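PDB 4DNA: probable glutathione reductase from Sinorhizobium meliloti, which probably catalyses the NADPH-dependent reduction of glutathione disulfide to glutathione, working as an FAD-containing homodimer with a redox-active disulfide. Local coordinates for residues G17-R22 with E320-I325; P336-I341 with S422-C427; M391-N396 with V403-L408. All coordinates share one frame; numbering follows the deposited sequence.

Contact 1 of 3, residues G17-R22 with E320-I325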
ATOM      1  N   GLY A  17      20.021  20.820  -5.278  1.00 72.48           N
ATOM      2  CA  GLY A  17      21.343  21.338  -5.007  1.00 72.68           C
ATOM      3  C   GLY A  17      22.176  20.419  -4.152  1.00 74.91           C
ATOM      4  O   GLY A  17      23.360  20.216  -4.424  1.00 76.67           O
ATOM      5  N   VAL A  18      21.553  19.864  -3.117  1.00 73.52           N
ATOM      6  CA  VAL A  18      22.260  19.008  -2.179  1.00 75.11           C
ATOM      7  C   VAL A  18      22.737  17.743  -2.874  1.00 75.33           C
ATOM      8  O   VAL A  18      23.899  17.352  -2.741  1.00 76.56           O
ATOM      9  CB  VAL A  18      21.401  18.673  -0.942  1.00 74.87           C
ATOM     10  CG1 VAL A  18      21.989  17.504  -0.164  1.00 76.93           C
ATOM     11  CG2 VAL A  18      21.268  19.899  -0.051  1.00 74.57           C
ATOM     12  N   ARG A  19      21.843  17.121  -3.634  1.00 74.03           N
ATOM     13  CA  ARG A  19      22.226  15.969  -4.422  1.00 74.64           C
ATOM     14  C   ARG A  19      23.431  16.339  -5.276  1.00 75.81           C
ATOM     15  O   ARG A  19      24.479  15.686  -5.196  1.00 76.74           O
ATOM     16  CB  ARG A  19      21.066  15.486  -5.290  1.00 72.32           C
ATOM     17  CG  ARG A  19      21.356  14.204  -6.072  1.00 73.83           C
ATOM     18  CD  ARG A  19      21.776  13.027  -5.190  1.00 73.53           C
ATOM     19  NE  ARG A  19      21.050  12.975  -3.914  1.00 74.38           N
ATOM     20  CZ  ARG A  19      20.131  12.069  -3.580  1.00 75.97           C
ATOM     21  NH1 ARG A  19      19.797  11.095  -4.415  1.00 72.24           N
ATOM     22  NH2 ARG A  19      19.549  12.139  -2.387  1.00 80.27           N
ATOM     23  N   SER A  20      23.282  17.419  -6.043  1.00 74.79           N
ATOM     24  CA  SER A  20      24.316  17.894  -6.936  1.00 75.74           C
ATOM     25  C   SER A  20      25.652  18.044  -6.238  1.00 77.86           C
ATOM     26  O   SER A  20      26.626  17.416  -6.630  1.00 78.86           O
ATOM     27  CB  SER A  20      23.894  19.207  -7.583  1.00 76.98           C
ATOM     28  OG  SER A  20      22.813  18.989  -8.473  1.00 80.69           O
ATOM     29  N   GLY A  21      25.681  18.858  -5.188  1.00 78.67           N
ATOM     30  CA  GLY A  21      26.909  19.126  -4.441  1.00 79.84           C
ATOM     31  C   GLY A  21      27.523  17.859  -3.873  1.00 81.16           C
ATOM     32  O   GLY A  21      28.680  17.541  -4.163  1.00 82.25           O
ATOM     33  N   ARG A  22      26.736  17.129  -3.081  1.00 80.86           N
ATOM     34  CA  ARG A  22      27.202  15.911  -2.435  1.00 79.97           C
ATOM     35  C   ARG A  22      27.767  14.981  -3.479  1.00 81.43           C
ATOM     36  O   ARG A  22      28.897  14.538  -3.343  1.00 84.43           O
ATOM     37  CB  ARG A  22      26.080  15.222  -1.652  1.00 79.66           C
ATOM     38  CG  ARG A  22      26.557  14.219  -0.606  1.00 82.00           C
ATOM     39  CD  ARG A  22      25.400  13.435   0.014  1.00 84.59           C
ATOM     40  NE  ARG A  22      24.926  12.383  -0.881  1.00 84.18           N
ATOM     41  CZ  ARG A  22      23.726  12.357  -1.457  1.00 85.19           C
ATOM     42  NH1 ARG A  22      22.832  13.321  -1.211  1.00 84.49           N
ATOM     43  NH2 ARG A  22      23.409  11.346  -2.269  1.00 81.23           N
ATOM     44  N   GLU A 320      17.083  14.919 -12.084  1.00 75.66           N
ATOM     45  CA  GLU A 320      17.752  15.969 -12.858  1.00 80.76           C
ATOM     46  C   GLU A 320      19.209  16.177 -12.434  1.00 77.75           C
ATOM     47  O   GLU A 320      20.078  16.384 -13.285  1.00 77.35           O
ATOM     48  CB  GLU A 320      17.001  17.288 -12.727  1.00 76.10           C
ATOM     49  CG  GLU A 320      15.680  17.342 -13.473  1.00 79.43           C
ATOM     50  CD  GLU A 320      14.886  18.601 -13.157  1.00 83.75           C
ATOM     51  OE1 GLU A 320      15.334  19.381 -12.283  1.00 76.19           O
ATOM     52  OE2 GLU A 320      13.817  18.817 -13.779  1.00 91.80           O
ATOM     53  N   ALA A 321      19.451  16.110 -11.127  1.00 75.92           N
ATOM     54  CA  ALA A 321      20.755  16.357 -10.543  1.00 76.77           C
ATOM     55  C   ALA A 321      21.752  15.232 -10.790  1.00 77.73           C
ATOM     56  O   ALA A 321      22.957  15.467 -10.915  1.00 78.07           O
ATOM     57  CB  ALA A 321      20.613  16.616  -9.055  1.00 78.12           C
HETATM   58  N   MSE A 322      21.240  14.010 -10.848  1.00 78.87           N
HETATM   59  CA  MSE A 322      22.060  12.852 -11.160  1.00 78.24           C
HETATM   60  C   MSE A 322      22.371  12.901 -12.617  1.00 76.91           C
HETATM   61  O   MSE A 322      23.522  12.777 -13.011  1.00 78.90           O
HETATM   62  CB  MSE A 322      21.335  11.565 -10.848  1.00 79.41           C
HETATM   63  CG  MSE A 322      21.066  11.480  -9.355  1.00 82.95           C
HETATM   64 SE   MSE A 322      20.396   9.671  -8.927  1.00109.40          SE
HETATM   65  CE  MSE A 322      18.769   9.600 -10.073  1.00 81.42           C
ATOM     66  N   CYS A 323      21.355  13.100 -13.438  1.00 77.43           N
ATOM     67  CA  CYS A 323      21.590  13.290 -14.861  1.00 78.65           C
ATOM     68  C   CYS A 323      22.596  14.392 -15.148  1.00 77.37           C
ATOM     69  O   CYS A 323      23.378  14.279 -16.087  1.00 77.93           O
ATOM     70  CB  CYS A 323      20.284  13.507 -15.612  1.00 80.68           C
ATOM     71  SG  CYS A 323      19.408  11.943 -15.730  1.00 82.83           S
ATOM     72  N   PHE A 324      22.593  15.439 -14.326  1.00 76.39           N
ATOM     73  CA  PHE A 324      23.613  16.468 -14.437  1.00 76.53           C
ATOM     74  C   PHE A 324      25.026  15.925 -14.132  1.00 79.04           C
ATOM     75  O   PHE A 324      25.934  16.089 -14.946  1.00 80.26           O
ATOM     76  CB  PHE A 324      23.312  17.685 -13.556  1.00 75.43           C
ATOM     77  CG  PHE A 324      24.541  18.489 -13.233  1.00 78.01           C
ATOM     78  CD1 PHE A 324      25.167  19.248 -14.210  1.00 78.65           C
ATOM     79  CD2 PHE A 324      25.115  18.430 -11.967  1.00 78.80           C
ATOM     80  CE1 PHE A 324      26.317  19.957 -13.926  1.00 79.08           C
ATOM     81  CE2 PHE A 324      26.272  19.141 -11.676  1.00 78.55           C
ATOM     82  CZ  PHE A 324      26.871  19.906 -12.657  1.00 79.16           C
ATOM     83  N   ILE A 325      25.221  15.307 -12.963  1.00 78.25           N
ATOM     84  CA  ILE A 325      26.524  14.747 -12.611  1.00 79.74           C
ATOM     85  C   ILE A 325      27.043  13.851 -13.735  1.00 81.17           C
ATOM     86  O   ILE A 325      28.199  13.950 -14.141  1.00 82.81           O
ATOM     87  CB  ILE A 325      26.483  14.003 -11.252  1.00 80.77           C
ATOM     88  CG1 ILE A 325      27.242  14.802 -10.185  1.00 81.03           C
ATOM     89  CG2 ILE A 325      27.128  12.620 -11.349  1.00 80.86           C
ATOM     90  CD1 ILE A 325      26.531  16.038  -9.681  1.00 79.01           C
TER
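R19 lays the root of its side chain against A321 and M322, where helix 15-25 runs beside helix 314-329. Its CB lies 4.0 Å from CB of A321, and with chi1 at -175° CG swings away from the backbone N and settles 3.9 Å from the same methyl. CG also comes within 4.3 Å of CG of M322, a selenomethionine that packs on Y450 of the second subunit. Bends at chi2 and chi3 then carry the arginine off, so that CD and NE leave the interface; NH2 of R22 lies over one face of the R19 guanidinium, off toward its rim, and R22 turns its edge to R19. The apolar stem thus serves the packing, while the charged tip sits at a partly exposed margin where solvent would probably screen the two like charges.

One residue on, S20 sets OG 3.3 Å from CB of A321, and its hydroxyl is bonded back to O of G16 and so is satisfied within its own helix. I325 reaches over with CD1 to 3.3 Å from O of S20, and the ring of F324, set edge-to-face on Y302, has S20 OG obliquely near it. Serine and alanine suit the nearest approach: the short axes pass 8.7 Å apart at a crossing angle of -26°. G17 belongs to a Rossmann-type GxGxxG pattern that fits the FAD site. Since methyls and methylenes meet one another, a hydroxyl already bonded to G16 and a backbone carbonyl, the contact probably depends on shape and burial rather than on polar attraction.

Contact 2 of 3, residues P336-I341 with S422-C427; sequences PDHDLI and SLRAGC
The guanidinium of R424 is held by D339 through one bent bond, while the H338 ring lies over one of its faces, displaced toward the rim. CG of R424 lies anti to the backbone N, and a bend at chi2 brings the guanidinium to D339. NH1 of R424 gives a salt-bridging hydrogen bond to OD1 of D339, 2.9 Å long, with 143° at the hydrogen. The nitrogen meets OD1 from above the carboxylate plane, the two flat groups turned 67° apart. The ring, tilted 36° from the guanidinium, is backed on its opposite face by CG1 of I341. CD1 of L340 lies at the guanidinium edge, 4.1 Å from NH1 of R424, and CD2 of L340 meets CB of L423 at 4.2 Å.

In the next shell, R434 of the second subunit brings a like charge near R424, which D339 would probably offset, and M436 of that subunit packs on H338. A leucine in place of R424 would probably leave D339 without its charged mate and the H338 ring more loosely held.

The helix carrying R424 ends in a Schellman motif, N of C427 bonded to O of S422 and N of G426, with positive phi, to O of L423. The connection from helix 314-329 to strand 343-345 is thereby fastened to the C-terminal end of helix 412-424, beside strand 402-408, to which a backbone hydrogen bond with V402 joins C427.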
ATOM      1  N   PRO A 336      17.117  13.630 -18.244  1.00 97.78           N
ATOM      2  CA  PRO A 336      16.106  13.328 -17.243  1.00 91.89           C
ATOM      3  C   PRO A 336      14.723  13.278 -17.849  1.00100.52           C
ATOM      4  O   PRO A 336      13.882  12.486 -17.441  1.00101.72           O
ATOM      5  CB  PRO A 336      16.215  14.502 -16.286  1.00 91.60           C
ATOM      6  CG  PRO A 336      16.813  15.608 -17.079  1.00 97.04           C
ATOM      7  CD  PRO A 336      17.311  15.076 -18.388  1.00 90.81           C
ATOM      8  N   ASP A 337      14.467  14.124 -18.828  1.00100.38           N
ATOM      9  CA  ASP A 337      13.097  14.365 -19.211  1.00106.17           C
ATOM     10  C   ASP A 337      12.480  13.014 -19.463  1.00104.77           C
ATOM     11  O   ASP A 337      13.097  12.137 -20.045  1.00102.62           O
ATOM     12  CB  ASP A 337      13.034  15.212 -20.469  1.00107.70           C
ATOM     13  CG  ASP A 337      11.834  14.901 -21.306  1.00111.89           C
ATOM     14  OD1 ASP A 337      10.731  15.353 -20.942  1.00118.77           O
ATOM     15  OD2 ASP A 337      11.990  14.205 -22.327  1.00109.24           O
ATOM     16  N   HIS A 338      11.269  12.846 -18.947  1.00107.91           N
ATOM     17  CA  HIS A 338      10.700  11.552 -18.716  1.00101.97           C
ATOM     18  C   HIS A 338       9.208  11.599 -18.799  1.00 98.87           C
ATOM     19  O   HIS A 338       8.596  12.626 -18.485  1.00 99.38           O
ATOM     20  CB  HIS A 338      11.157  11.156 -17.327  1.00 99.19           C
ATOM     21  CG  HIS A 338      10.484   9.950 -16.774  1.00 98.12           C
ATOM     22  ND1 HIS A 338       9.347   9.464 -17.272  1.00 96.47           N
ATOM     23  CD2 HIS A 338      10.835   9.133 -15.720  1.00 97.02           C
ATOM     24  CE1 HIS A 338       8.991   8.378 -16.571  1.00100.65           C
ATOM     25  NE2 HIS A 338       9.904   8.178 -15.625  1.00104.06           N
ATOM     26  N   ASP A 339       8.584  10.498 -19.177  1.00 95.26           N
ATOM     27  CA  ASP A 339       7.140  10.469 -19.292  1.00 96.33           C
ATOM     28  C   ASP A 339       6.632   9.320 -18.450  1.00 92.79           C
ATOM     29  O   ASP A 339       7.361   8.384 -18.188  1.00 92.11           O
ATOM     30  CB  ASP A 339       6.721  10.279 -20.742  1.00 94.72           C
ATOM     31  CG  ASP A 339       7.546   9.235 -21.447  1.00100.79           C
ATOM     32  OD1 ASP A 339       8.492   8.719 -20.829  1.00 96.23           O
ATOM     33  OD2 ASP A 339       7.252   8.930 -22.618  1.00100.72           O
ATOM     34  N   LEU A 340       5.393   9.382 -17.994  1.00 90.05           N
ATOM     35  CA  LEU A 340       4.965   8.346 -17.046  1.00 90.06           C
ATOM     36  C   LEU A 340       5.638   8.435 -15.672  1.00 87.80           C
ATOM     37  O   LEU A 340       6.259   7.486 -15.214  1.00 82.82           O
ATOM     38  CB  LEU A 340       5.172   6.955 -17.648  1.00 87.88           C
ATOM     39  CG  LEU A 340       4.217   6.603 -18.783  1.00 81.43           C
ATOM     40  CD1 LEU A 340       4.918   5.688 -19.784  1.00 86.81           C
ATOM     41  CD2 LEU A 340       2.941   5.981 -18.225  1.00 67.20           C
ATOM     42  N   ILE A 341       5.518   9.594 -15.036  1.00 80.48           N
ATOM     43  CA  ILE A 341       5.899   9.762 -13.641  1.00 78.33           C
ATOM     44  C   ILE A 341       4.607   9.529 -12.841  1.00 70.20           C
ATOM     45  O   ILE A 341       3.593  10.195 -13.092  1.00 70.78           O
ATOM     46  CB  ILE A 341       6.524  11.171 -13.374  1.00 74.36           C
ATOM     47  CG1 ILE A 341       7.867  11.319 -14.096  1.00 77.47           C
ATOM     48  CG2 ILE A 341       6.762  11.417 -11.890  1.00 72.59           C
ATOM     49  CD1 ILE A 341       8.322  12.751 -14.306  1.00 81.85           C
ATOM     50  N   SER A 422       5.117  -1.124 -13.344  1.00 64.86           N
ATOM     51  CA  SER A 422       4.379  -1.875 -14.361  1.00 66.49           C
ATOM     52  C   SER A 422       4.149  -1.059 -15.623  1.00 66.34           C
ATOM     53  O   SER A 422       4.276  -1.587 -16.719  1.00 67.71           O
ATOM     54  CB  SER A 422       3.050  -2.381 -13.810  1.00 66.48           C
ATOM     55  OG  SER A 422       3.262  -3.132 -12.623  1.00 72.34           O
ATOM     56  N   LEU A 423       3.840   0.222 -15.477  1.00 65.00           N
ATOM     57  CA  LEU A 423       3.567   1.040 -16.653  1.00 66.14           C
ATOM     58  C   LEU A 423       4.824   1.499 -17.402  1.00 67.67           C
ATOM     59  O   LEU A 423       4.849   1.497 -18.641  1.00 69.51           O
ATOM     60  CB  LEU A 423       2.645   2.209 -16.316  1.00 66.80           C
ATOM     61  CG  LEU A 423       1.161   1.818 -16.411  1.00 65.47           C
ATOM     62  CD1 LEU A 423       0.730   0.958 -15.228  1.00 65.34           C
ATOM     63  CD2 LEU A 423       0.266   3.045 -16.537  1.00 62.93           C
ATOM     64  N   ARG A 424       5.872   1.862 -16.662  1.00 67.50           N
ATOM     65  CA  ARG A 424       7.167   2.154 -17.271  1.00 68.62           C
ATOM     66  C   ARG A 424       7.583   0.995 -18.201  1.00 69.39           C
ATOM     67  O   ARG A 424       8.003   1.241 -19.326  1.00 68.51           O
ATOM     68  CB  ARG A 424       8.245   2.446 -16.206  1.00 67.89           C
ATOM     69  CG  ARG A 424       9.535   3.063 -16.750  1.00 72.83           C
ATOM     70  CD  ARG A 424       9.273   4.464 -17.287  1.00 85.25           C
ATOM     71  NE  ARG A 424      10.376   4.997 -18.088  1.00 91.75           N
ATOM     72  CZ  ARG A 424      10.234   5.825 -19.130  1.00 95.83           C
ATOM     73  NH1 ARG A 424       9.025   6.226 -19.536  1.00 88.53           N
ATOM     74  NH2 ARG A 424      11.315   6.245 -19.782  1.00101.11           N
ATOM     75  N   ALA A 425       7.436  -0.250 -17.742  1.00 68.20           N
ATOM     76  CA  ALA A 425       7.827  -1.429 -18.531  1.00 67.90           C
ATOM     77  C   ALA A 425       6.771  -1.880 -19.550  1.00 68.11           C
ATOM     78  O   ALA A 425       6.872  -2.982 -20.092  1.00 68.33           O
ATOM     79  CB  ALA A 425       8.212  -2.594 -17.611  1.00 67.69           C
ATOM     80  N   GLY A 426       5.766  -1.035 -19.796  1.00 67.64           N
ATOM     81  CA  GLY A 426       4.710  -1.316 -20.773  1.00 67.09           C
ATOM     82  C   GLY A 426       3.839  -2.545 -20.525  1.00 67.39           C
ATOM     83  O   GLY A 426       3.582  -3.305 -21.447  1.00 68.71           O
ATOM     84  N   CYS A 427       3.368  -2.750 -19.300  1.00 65.38           N
ATOM     85  CA  CYS A 427       2.506  -3.900 -19.014  1.00 65.38           C
ATOM     86  C   CYS A 427       1.123  -3.844 -19.679  1.00 67.04           C
ATOM     87  O   CYS A 427       0.518  -2.763 -19.837  1.00 65.10           O
ATOM     88  CB  CYS A 427       2.378  -4.139 -17.506  1.00 66.62           C
ATOM     89  SG  CYS A 427       3.725  -5.146 -16.811  1.00 71.40           S
TER

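Contact 3 of 3, residues M391-N396 with V403-L408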
HETATM    1  N   MSE A 391     -11.047   2.542  -8.110  1.00 64.67           N
HETATM    2  CA  MSE A 391      -9.836   1.975  -8.711  1.00 63.74           C
HETATM    3  C   MSE A 391     -10.042   1.842 -10.188  1.00 62.04           C
HETATM    4  O   MSE A 391     -10.853   1.027 -10.627  1.00 64.27           O
HETATM    5  CB  MSE A 391      -9.616   0.587  -8.148  1.00 64.48           C
HETATM    6  CG  MSE A 391      -8.924   0.739  -6.808  1.00 66.48           C
HETATM    7 SE   MSE A 391      -8.164  -0.984  -6.229  1.00 80.09          SE
HETATM    8  CE  MSE A 391      -7.136  -0.356  -4.671  1.00 71.73           C
ATOM      9  N   LYS A 392      -9.321   2.634 -10.978  1.00 60.80           N
ATOM     10  CA  LYS A 392      -9.653   2.739 -12.387  1.00 60.46           C
ATOM     11  C   LYS A 392      -8.461   2.533 -13.291  1.00 58.16           C
ATOM     12  O   LYS A 392      -7.469   3.229 -13.172  1.00 58.01           O
ATOM     13  CB  LYS A 392     -10.351   4.073 -12.666  1.00 60.05           C
ATOM     14  CG  LYS A 392     -10.367   4.517 -14.117  1.00 59.13           C
ATOM     15  CD  LYS A 392     -11.718   5.116 -14.485  1.00 61.64           C
ATOM     16  CE  LYS A 392     -11.651   6.015 -15.711  1.00 60.13           C
ATOM     17  NZ  LYS A 392     -11.585   7.457 -15.377  1.00 62.42           N
ATOM     18  N   LEU A 393      -8.588   1.568 -14.196  1.00 58.34           N
ATOM     19  CA  LEU A 393      -7.566   1.255 -15.182  1.00 58.68           C
ATOM     20  C   LEU A 393      -7.982   1.699 -16.567  1.00 60.14           C
ATOM     21  O   LEU A 393      -9.132   1.461 -16.971  1.00 60.42           O
ATOM     22  CB  LEU A 393      -7.307  -0.247 -15.214  1.00 59.25           C
ATOM     23  CG  LEU A 393      -6.464  -0.787 -14.058  1.00 57.52           C
ATOM     24  CD1 LEU A 393      -6.428  -2.306 -14.051  1.00 57.50           C
ATOM     25  CD2 LEU A 393      -5.072  -0.225 -14.170  1.00 57.22           C
ATOM     26  N   VAL A 394      -7.054   2.331 -17.297  1.00 59.97           N
ATOM     27  CA  VAL A 394      -7.324   2.783 -18.674  1.00 59.97           C
ATOM     28  C   VAL A 394      -6.399   2.053 -19.667  1.00 59.85           C
ATOM     29  O   VAL A 394      -5.173   2.027 -19.476  1.00 59.86           O
ATOM     30  CB  VAL A 394      -7.192   4.310 -18.818  1.00 59.56           C
ATOM     31  CG1 VAL A 394      -7.616   4.746 -20.208  1.00 59.43           C
ATOM     32  CG2 VAL A 394      -8.022   5.032 -17.765  1.00 58.58           C
ATOM     33  N   VAL A 395      -6.994   1.467 -20.712  1.00 59.87           N
ATOM     34  CA  VAL A 395      -6.312   0.507 -21.590  1.00 59.96           C
ATOM     35  C   VAL A 395      -6.485   0.795 -23.088  1.00 61.07           C
ATOM     36  O   VAL A 395      -7.592   1.109 -23.553  1.00 62.13           O
ATOM     37  CB  VAL A 395      -6.817  -0.908 -21.290  1.00 59.58           C
ATOM     38  CG1 VAL A 395      -6.435  -1.893 -22.388  1.00 60.45           C
ATOM     39  CG2 VAL A 395      -6.307  -1.349 -19.924  1.00 58.87           C
ATOM     40  N   ASN A 396      -5.399   0.679 -23.852  1.00 60.26           N
ATOM     41  CA  ASN A 396      -5.478   0.828 -25.295  1.00 62.32           C
ATOM     42  C   ASN A 396      -5.965  -0.458 -25.960  1.00 63.22           C
ATOM     43  O   ASN A 396      -5.290  -1.474 -25.909  1.00 62.62           O
ATOM     44  CB  ASN A 396      -4.133   1.264 -25.875  1.00 61.57           C
ATOM     45  CG  ASN A 396      -4.194   1.543 -27.371  1.00 62.65           C
ATOM     46  OD1 ASN A 396      -5.068   1.062 -28.088  1.00 65.00           O
ATOM     47  ND2 ASN A 396      -3.244   2.316 -27.848  1.00 62.49           N
ATOM     48  N   VAL A 403      -2.519   2.329 -19.972  1.00 58.87           N
ATOM     49  CA  VAL A 403      -1.945   3.632 -20.280  1.00 58.49           C
ATOM     50  C   VAL A 403      -2.219   4.604 -19.126  1.00 58.33           C
ATOM     51  O   VAL A 403      -1.715   5.734 -19.110  1.00 59.06           O
ATOM     52  CB  VAL A 403      -2.526   4.214 -21.607  1.00 60.56           C
ATOM     53  CG1 VAL A 403      -2.216   3.315 -22.804  1.00 60.50           C
ATOM     54  CG2 VAL A 403      -4.032   4.462 -21.502  1.00 59.19           C
ATOM     55  N   GLY A 404      -3.038   4.161 -18.176  1.00 57.47           N
ATOM     56  CA  GLY A 404      -3.398   4.965 -17.034  1.00 56.21           C
ATOM     57  C   GLY A 404      -4.000   4.083 -15.967  1.00 57.69           C
ATOM     58  O   GLY A 404      -4.812   3.188 -16.261  1.00 58.37           O
ATOM     59  N   ALA A 405      -3.563   4.327 -14.731  1.00 58.56           N
ATOM     60  CA  ALA A 405      -4.123   3.730 -13.519  1.00 57.53           C
ATOM     61  C   ALA A 405      -4.314   4.839 -12.481  1.00 61.03           C
ATOM     62  O   ALA A 405      -3.420   5.661 -12.273  1.00 57.86           O
ATOM     63  CB  ALA A 405      -3.205   2.667 -12.975  1.00 56.36           C
ATOM     64  N   HIS A 406      -5.498   4.854 -11.859  1.00 61.71           N
ATOM     65  CA  HIS A 406      -5.934   5.884 -10.920  1.00 59.68           C
ATOM     66  C   HIS A 406      -6.655   5.267  -9.762  1.00 61.13           C
ATOM     67  O   HIS A 406      -7.592   4.482  -9.945  1.00 61.02           O
ATOM     68  CB  HIS A 406      -6.857   6.865 -11.620  1.00 62.23           C
ATOM     69  CG  HIS A 406      -6.387   7.259 -12.994  1.00 62.84           C
ATOM     70  ND1 HIS A 406      -5.485   8.247 -13.199  1.00 64.06           N
ATOM     71  CD2 HIS A 406      -6.706   6.747 -14.246  1.00 61.80           C
ATOM     72  CE1 HIS A 406      -5.246   8.359 -14.515  1.00 63.23           C
ATOM     73  NE2 HIS A 406      -5.998   7.441 -15.155  1.00 63.70           N
ATOM     74  N   ILE A 407      -6.211   5.633  -8.561  1.00 61.45           N
ATOM     75  CA  ILE A 407      -6.695   5.065  -7.305  1.00 62.34           C
ATOM     76  C   ILE A 407      -7.117   6.178  -6.371  1.00 64.72           C
ATOM     77  O   ILE A 407      -6.355   7.109  -6.125  1.00 61.96           O
ATOM     78  CB  ILE A 407      -5.602   4.258  -6.553  1.00 62.25           C
ATOM     79  CG1 ILE A 407      -4.824   3.317  -7.483  1.00 62.01           C
ATOM     80  CG2 ILE A 407      -6.221   3.476  -5.402  1.00 63.12           C
ATOM     81  CD1 ILE A 407      -5.638   2.166  -8.045  1.00 63.31           C
ATOM     82  N   LEU A 408      -8.338   6.082  -5.867  1.00 62.88           N
ATOM     83  CA  LEU A 408      -8.784   6.947  -4.792  1.00 63.29           C
ATOM     84  C   LEU A 408      -9.067   6.064  -3.582  1.00 63.45           C
ATOM     85  O   LEU A 408      -9.924   5.180  -3.639  1.00 63.37           O
ATOM     86  CB  LEU A 408     -10.033   7.706  -5.212  1.00 62.64           C
ATOM     87  CG  LEU A 408     -10.630   8.653  -4.173  1.00 63.47           C
ATOM     88  CD1 LEU A 408      -9.640   9.750  -3.821  1.00 64.43           C
ATOM     89  CD2 LEU A 408     -11.928   9.251  -4.698  1.00 61.81           C
TER
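With chi1 at -174°, V394 holds CG1 away from its own backbone N; V403, with chi1 at -61°, turns CG2 between its N and carbonyl carbon, and the two methyls meet at 3.8 Å. On the same face H406, with chi1 at -43°, brings its ring edge to CG2 of V394. The other face pairs CD2 of L393 with CB of A405 at 3.6 Å, and CG of M391, a selenomethionine, with CD1 of I407 at 3.8 Å. Apolar chains suit this face, because helix 412-424 packs on it through M415 and L419.

The segments are the arms of an antiparallel hairpin in the sheet of the dimerisation domain. K392 and H406 form a hydrogen-bonded pair, N of K392 to O of H406 at 2.7 Å and N of H406 returning to O of K392 at 2.9 Å. L393 and A405 follow as a non-hydrogen-bonded pair. Beyond them a classic beta bulge sets V403 and G404 against V394, whose O accepts from N of V403 at 2.7 Å and, longer, from N of G404 at 3.3 Å, while N of V394 bonds to O of G404. Glycine suits G404, since a CB there would probably crowd the H406 ring. That ring is anchored by T353 through ND1. K392 is buried, and its NZ is met by the carboxylates of D210, D212 and E358.

Overall arrangement
The three contacts lead from the FAD-binding part of the subunit to its dimerisation domain. Contact 1 lies nearer FAD than contact 2 does: the side chain of A321 is about 8 Å from the cofactor, against about 13 Å for H338 of contact 2. Helix 314-329 runs on toward contact 2, and P336 packs back on it, CB lying 4.0 Å from CA of E320; the centres of contacts 1 and 2 are 21 Å apart. Contacts 2 and 3, with centres 14 Å apart, join where CD2 of L423 lies 3.9 Å from N of G404, at the bulge. Contacts 1 and 3 do not touch, their nearest atoms being about 21 Å apart, and contact 2 bridges them.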